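Local coordinates for uncharacterized protein (Pseudomonas aeruginosa UCBPP-PA14, PDB 3FD9), which probably represses the type III secretion regulon as an antiactivator, disrupting the self-association and DNA binding of the transcriptional activator ExsA, at residues P106-W110 against W239-L245; C218-L223 against A235-W239. All blocks are in the same frame, centred on the assembly; numbering follows the deposited sequence.

In the fold
Trp239 takes part in both contacts, an example of one large aromatic side chain serving two interfaces at once. Both contacts use helix 232-241, and their centres are about 10 Å apart. In contact 1 the end of that helix and the turn after it meet helix 96-115; in contact 2 its middle meets the short helix 217-223. Along the chain, both segments of contact 2 fall between those of contact 1. The two interfaces also touch directly, Val107 CG2 lying 3.6 Å from Leu219 CD2, so apolar side chains of the three helices meet one another. Contact 1 is the more central, about 12 Å from the chain centre to its own centre, against about 21 Å for contact 2.

Contact 1 of 2, residues P106-W110 against W239-L245; sequences PVYGW and WLHERNL
Trp110 receives two neighbours on the same face of its indole: the CD methylene of Arg243 and the edge of Trp239. The arrangement joins helix 96-115 to the Schellman motif that closes helix 232-241. The arginine contributes a CH-pi contact, with CD 3.8 Å from the centroid of the six-membered ring of Trp110. Trp239 completes a T-shaped (edge-to-face) pair, in which the six-membered rings have centroids 5.5 Å apart and planes inclined by 74°. Leu245 reaches the base of the same tryptophan, its CD1 3.9 Å from Trp110 CB. One turn earlier, Val107 uses a single branch: CG2, anti to the carbonyl carbon, touches Leu240 CD2 at 3.5 Å and also meets Trp239 CZ3.

No hydrogen bond links the two segments; the polar bonds that help place Arg243 and Leu245 lie within 239-245. Arg243 is bent at chi3 (-93°), which brings its guanidinium back over Trp239, with the face of one flat group against that of the other in a cation-pi contact. The Schellman motif sets the following residues: Asn244, with positive phi, is C-prime, and Leu245 N bonds to Leu240 O at 2.8 Å, leaving the Leu245 side chain aimed at helix 96-115. Beyond the contact, Leu245 O accepts a hydrogen bond from Arg60, while Tyr108 packs on Arg38 of a neighbouring subunit. The arginine's rotation is fixed by a nearly straight bond, Arg243 NE to Trp239 O at 3.2 Å, which lies in the guanidinium plane.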
loop_
_atom_site.group_PDB
_atom_site.type_symbol
_atom_site.label_atom_id
_atom_site.label_comp_id
_atom_site.label_asym_id
_atom_site.label_seq_id
_atom_site.Cartn_x
_atom_site.Cartn_y
_atom_site.Cartn_z
ATOM N N PRO A 106 -12.369 8.525 17.558
ATOM C CA PRO A 106 -12.400 7.606 18.705
ATOM C C PRO A 106 -13.564 7.914 19.646
ATOM O O PRO A 106 -14.331 7.026 20.023
ATOM C CB PRO A 106 -11.080 7.894 19.415
ATOM C CG PRO A 106 -10.170 8.378 18.316
ATOM C CD PRO A 106 -11.061 9.183 17.407
ATOM N N VAL A 107 -13.695 9.181 20.015
ATOM C CA VAL A 107 -14.748 9.610 20.921
ATOM C C VAL A 107 -16.123 9.239 20.394
ATOM O O VAL A 107 -16.998 8.825 21.156
ATOM C CB VAL A 107 -14.688 11.123 21.164
ATOM C CG1 VAL A 107 -16.001 11.627 21.738
ATOM C CG2 VAL A 107 -13.515 11.452 22.086
ATOM N N TYR A 108 -16.322 9.390 19.092
ATOM C CA TYR A 108 -17.629 9.103 18.511
ATOM C C TYR A 108 -17.912 7.615 18.509
ATOM O O TYR A 108 -19.040 7.197 18.700
ATOM C CB TYR A 108 -17.743 9.650 17.089
ATOM C CG TYR A 108 -19.130 9.483 16.522
ATOM C CD1 TYR A 108 -20.054 10.527 16.568
ATOM C CD2 TYR A 108 -19.531 8.276 15.969
ATOM C CE1 TYR A 108 -21.335 10.376 16.058
ATOM C CE2 TYR A 108 -20.804 8.114 15.462
ATOM C CZ TYR A 108 -21.701 9.167 15.509
ATOM O OH TYR A 108 -22.964 9.006 14.996
ATOM N N GLY A 109 -16.881 6.815 18.282
ATOM C CA GLY A 109 -17.034 5.373 18.354
ATOM C C GLY A 109 -17.419 4.961 19.758
ATOM O O GLY A 109 -18.262 4.092 19.960
ATOM N N TRP A 110 -16.791 5.596 20.736
ATOM C CA TRP A 110 -17.111 5.352 22.131
ATOM C C TRP A 110 -18.542 5.800 22.446
ATOM O O TRP A 110 -19.344 5.016 22.936
ATOM C CB TRP A 110 -16.103 6.054 23.039
ATOM C CG TRP A 110 -16.382 5.860 24.475
ATOM C CD1 TRP A 110 -15.922 4.852 25.274
ATOM C CD2 TRP A 110 -17.202 6.689 25.305
ATOM N NE1 TRP A 110 -16.405 5.006 26.551
ATOM C CE2 TRP A 110 -17.194 6.128 26.594
ATOM C CE3 TRP A 110 -17.939 7.852 25.083
ATOM C CZ2 TRP A 110 -17.892 6.690 27.653
ATOM C CZ3 TRP A 110 -18.635 8.411 26.137
ATOM C CH2 TRP A 110 -18.610 7.827 27.405
ATOM N N TRP A 239 -9.592 12.524 30.166
ATOM C CA TRP A 239 -10.930 12.061 29.827
ATOM C C TRP A 239 -10.844 10.856 28.905
ATOM O O TRP A 239 -11.502 9.844 29.130
ATOM C CB TRP A 239 -11.724 13.170 29.147
ATOM C CG TRP A 239 -13.183 12.895 29.069
ATOM C CD1 TRP A 239 -14.118 13.200 30.008
ATOM C CD2 TRP A 239 -13.890 12.277 27.987
ATOM N NE1 TRP A 239 -15.361 12.799 29.588
ATOM C CE2 TRP A 239 -15.250 12.233 28.347
ATOM C CE3 TRP A 239 -13.505 11.751 26.750
ATOM C CZ2 TRP A 239 -16.225 11.685 27.524
ATOM C CZ3 TRP A 239 -14.478 11.205 25.931
ATOM C CH2 TRP A 239 -15.821 11.178 26.321
ATOM N N LEU A 240 -10.023 10.973 27.866
ATOM C CA LEU A 240 -9.890 9.921 26.870
ATOM C C LEU A 240 -9.290 8.701 27.520
ATOM O O LEU A 240 -9.735 7.577 27.302
ATOM C CB LEU A 240 -8.984 10.377 25.730
ATOM C CG LEU A 240 -9.471 11.550 24.883
ATOM C CD1 LEU A 240 -8.395 11.965 23.883
ATOM C CD2 LEU A 240 -10.750 11.179 24.176
ATOM N N HIS A 241 -8.261 8.937 28.319
ATOM C CA HIS A 241 -7.544 7.866 28.992
ATOM C C HIS A 241 -8.454 7.014 29.882
ATOM O O HIS A 241 -8.455 5.796 29.787
ATOM C CB HIS A 241 -6.396 8.447 29.811
ATOM C CG HIS A 241 -5.399 7.424 30.247
ATOM N ND1 HIS A 241 -4.950 7.329 31.545
ATOM C CD2 HIS A 241 -4.774 6.441 29.557
ATOM C CE1 HIS A 241 -4.086 6.333 31.636
ATOM N NE2 HIS A 241 -3.962 5.778 30.444
ATOM N N GLU A 242 -9.234 7.656 30.739
ATOM C CA GLU A 242 -10.119 6.935 31.644
ATOM C C GLU A 242 -11.154 6.101 30.912
ATOM O O GLU A 242 -11.936 5.379 31.531
ATOM C CB GLU A 242 -10.815 7.910 32.587
ATOM C CG GLU A 242 -9.990 8.247 33.823
ATOM C CD GLU A 242 -10.321 9.607 34.391
ATOM O OE1 GLU A 242 -11.523 9.963 34.434
ATOM O OE2 GLU A 242 -9.374 10.318 34.796
ATOM N N ARG A 243 -11.148 6.203 29.589
ATOM C CA ARG A 243 -12.110 5.501 28.759
ATOM C C ARG A 243 -11.377 4.694 27.695
ATOM O O ARG A 243 -11.971 4.202 26.727
ATOM C CB ARG A 243 -13.081 6.496 28.127
ATOM C CG ARG A 243 -14.331 6.694 28.926
ATOM C CD ARG A 243 -14.992 8.023 28.618
ATOM N NE ARG A 243 -14.558 9.072 29.530
ATOM C CZ ARG A 243 -15.297 9.553 30.524
ATOM N NH1 ARG A 243 -16.522 9.087 30.738
ATOM N NH2 ARG A 243 -14.809 10.505 31.307
ATOM N N ASN A 244 -10.069 4.568 27.876
ATOM C CA ASN A 244 -9.283 3.724 27.001
ATOM C C ASN A 244 -9.323 4.224 25.556
ATOM O O ASN A 244 -9.321 3.429 24.613
ATOM C CB ASN A 244 -9.802 2.292 27.085
ATOM C CG ASN A 244 -8.832 1.290 26.518
ATOM O OD1 ASN A 244 -7.626 1.364 26.772
ATOM N ND2 ASN A 244 -9.351 0.339 25.741
ATOM N N LEU A 245 -9.359 5.545 25.388
ATOM C CA LEU A 245 -9.327 6.141 24.053
ATOM C C LEU A 245 -7.971 6.757 23.763
ATOM O O LEU A 245 -7.762 7.348 22.706
ATOM C CB LEU A 245 -10.436 7.175 23.866
ATOM C CG LEU A 245 -11.844 6.668 24.162
ATOM C CD1 LEU A 245 -12.838 7.820 24.075
ATOM C CD2 LEU A 245 -12.248 5.526 23.239
#

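Contact 2 of 2, residues C218-L223 against A235-W239; sequences CLWQPL and AVQAW
A chi1 of 167°, with CG anti to the backbone N, lays CG and the two methyls of Leu219 along the ring of Trp239, whose own first torsion, also anti (-166°), extends its indole toward the facing helix. The two side chains cross at about a right angle. Leu219 CB sits almost over the middle of the six-membered ring of Trp239, 3.6 Å from its centroid, in a CH-pi contact. The methyls continue toward the CE3-CZ3 side of that ring: Leu219 CD2 comes within 3.6 Å of Trp239 CZ3, and CD1 lies nearest CE3. The face used here is the one turned away from Arg243, so the indole has an aliphatic group on one face and the guanidinium on the other. Near the pyrrole part, Cys218 SG adds a sulfur-aromatic contact of oblique approach, 3.9 Å from Trp239 NE1.

Farther along the interface the packing is purely aliphatic. Leu219 CD1 also touches Val236 CB, at 3.8 Å, and so bridges the two residues of the facing helix that lie one turn apart. Val236 CG1 in turn reaches Pro222 CB at 3.6 Å and approaches Leu223 CD1, while the same proline carbon meets Ala235 CB at 3.9 Å. Pro222 has no amide hydrogen for the preceding turn, and helix 217-223 is kinked there, yet its ring remains directed at the partner helix.

On the side facing helix 96-115, Leu223 packs against Met99 and Trp220 against Leu104, extending the apolar layer. The helix segments run nearly antiparallel, their axes 9.0 Å apart at closest approach; joined by a mostly non-helical connection, they form an antiparallel pair of short helices in the C-terminal region of ExsD.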
loop_
_atom_site.group_PDB
_atom_site.type_symbol
_atom_site.label_atom_id
_atom_site.label_comp_id
_atom_site.label_asym_id
_atom_site.label_seq_id
_atom_site.Cartn_x
_atom_site.Cartn_y
_atom_site.Cartn_z
ATOM N N CYS A 218 -18.006 17.117 29.692
ATOM C CA CYS A 218 -16.740 17.278 30.404
ATOM C C CYS A 218 -15.527 17.045 29.501
ATOM O O CYS A 218 -14.417 17.449 29.830
ATOM C CB CYS A 218 -16.685 16.429 31.685
ATOM S SG CYS A 218 -17.785 15.007 31.699
ATOM N N LEU A 219 -15.745 16.400 28.363
ATOM C CA LEU A 219 -14.728 16.370 27.315
ATOM C C LEU A 219 -14.737 17.665 26.502
ATOM O O LEU A 219 -13.683 18.224 26.197
ATOM C CB LEU A 219 -14.950 15.206 26.361
ATOM C CG LEU A 219 -14.110 15.348 25.089
ATOM C CD1 LEU A 219 -12.631 15.274 25.446
ATOM C CD2 LEU A 219 -14.477 14.307 24.034
ATOM N N TRP A 220 -15.930 18.138 26.153
ATOM C CA TRP A 220 -16.044 19.297 25.285
ATOM C C TRP A 220 -15.563 20.589 25.924
ATOM O O TRP A 220 -14.848 21.361 25.292
ATOM C CB TRP A 220 -17.471 19.473 24.776
ATOM C CG TRP A 220 -17.506 19.946 23.350
ATOM C CD1 TRP A 220 -17.769 21.208 22.909
ATOM C CD2 TRP A 220 -17.237 19.160 22.176
ATOM N NE1 TRP A 220 -17.694 21.254 21.536
ATOM C CE2 TRP A 220 -17.372 20.010 21.065
ATOM C CE3 TRP A 220 -16.908 17.820 21.960
ATOM C CZ2 TRP A 220 -17.190 19.562 19.761
ATOM C CZ3 TRP A 220 -16.727 17.380 20.660
ATOM C CH2 TRP A 220 -16.869 18.245 19.584
ATOM N N GLN A 221 -15.963 20.829 27.166
ATOM C CA GLN A 221 -15.528 22.025 27.876
ATOM C C GLN A 221 -14.025 22.289 27.690
ATOM O O GLN A 221 -13.644 23.345 27.178
ATOM C CB GLN A 221 -15.945 21.971 29.353
ATOM C CG GLN A 221 -14.953 22.588 30.335
ATOM C CD GLN A 221 -14.977 24.107 30.344
ATOM O OE1 GLN A 221 -15.946 24.733 29.904
ATOM N NE2 GLN A 221 -13.908 24.709 30.856
ATOM N N PRO A 222 -13.166 21.325 28.069
ATOM C CA PRO A 222 -11.722 21.518 27.898
ATOM C C PRO A 222 -11.313 21.568 26.434
ATOM O O PRO A 222 -10.356 22.251 26.087
ATOM C CB PRO A 222 -11.119 20.262 28.529
ATOM C CG PRO A 222 -12.209 19.658 29.338
ATOM C CD PRO A 222 -13.478 20.018 28.664
ATOM N N LEU A 223 -12.023 20.839 25.584
ATOM C CA LEU A 223 -11.632 20.732 24.185
ATOM C C LEU A 223 -11.701 22.098 23.499
ATOM O O LEU A 223 -10.873 22.424 22.648
ATOM C CB LEU A 223 -12.508 19.704 23.456
ATOM C CG LEU A 223 -11.942 19.156 22.144
ATOM C CD1 LEU A 223 -10.687 18.354 22.405
ATOM C CD2 LEU A 223 -12.956 18.306 21.420
ATOM N N ALA A 235 -6.632 17.760 30.523
ATOM C CA ALA A 235 -7.994 17.463 30.942
ATOM C C ALA A 235 -8.709 16.615 29.899
ATOM O O ALA A 235 -9.532 15.770 30.241
ATOM C CB ALA A 235 -8.765 18.736 31.204
ATOM N N VAL A 236 -8.407 16.829 28.624
ATOM C CA VAL A 236 -9.000 15.973 27.607
ATOM C C VAL A 236 -8.180 14.699 27.496
ATOM O O VAL A 236 -8.709 13.634 27.189
ATOM C CB VAL A 236 -9.171 16.658 26.218
ATOM C CG1 VAL A 236 -9.222 18.168 26.358
ATOM C CG2 VAL A 236 -8.078 16.239 25.255
ATOM N N GLN A 237 -6.887 14.799 27.771
ATOM C CA GLN A 237 -6.057 13.599 27.815
ATOM C C GLN A 237 -6.634 12.647 28.849
ATOM O O GLN A 237 -6.898 11.489 28.551
ATOM C CB GLN A 237 -4.599 13.941 28.142
ATOM C CG GLN A 237 -3.606 12.836 27.808
ATOM C CD GLN A 237 -3.424 11.851 28.954
ATOM O OE1 GLN A 237 -3.911 12.075 30.066
ATOM N NE2 GLN A 237 -2.709 10.764 28.693
ATOM N N ALA A 238 -6.860 13.156 30.054
ATOM C CA ALA A 238 -7.385 12.356 31.158
ATOM C C ALA A 238 -8.741 11.749 30.827
ATOM O O ALA A 238 -9.015 10.606 31.177
ATOM C CB ALA A 238 -7.489 13.202 32.407
ATOM N N TRP A 239 -9.592 12.524 30.166
ATOM C CA TRP A 239 -10.930 12.061 29.827
ATOM C C TRP A 239 -10.844 10.856 28.905
ATOM O O TRP A 239 -11.502 9.844 29.130
ATOM C CB TRP A 239 -11.724 13.170 29.147
ATOM C CG TRP A 239 -13.183 12.895 29.069
ATOM C CD1 TRP A 239 -14.118 13.200 30.008
ATOM C CD2 TRP A 239 -13.890 12.277 27.987
ATOM N NE1 TRP A 239 -15.361 12.799 29.588
ATOM C CE2 TRP A 239 -15.250 12.233 28.347
ATOM C CE3 TRP A 239 -13.505 11.751 26.750
ATOM C CZ2 TRP A 239 -16.225 11.685 27.524
ATOM C CZ3 TRP A 239 -14.478 11.205 25.931
ATOM C CH2 TRP A 239 -15.821 11.178 26.321
#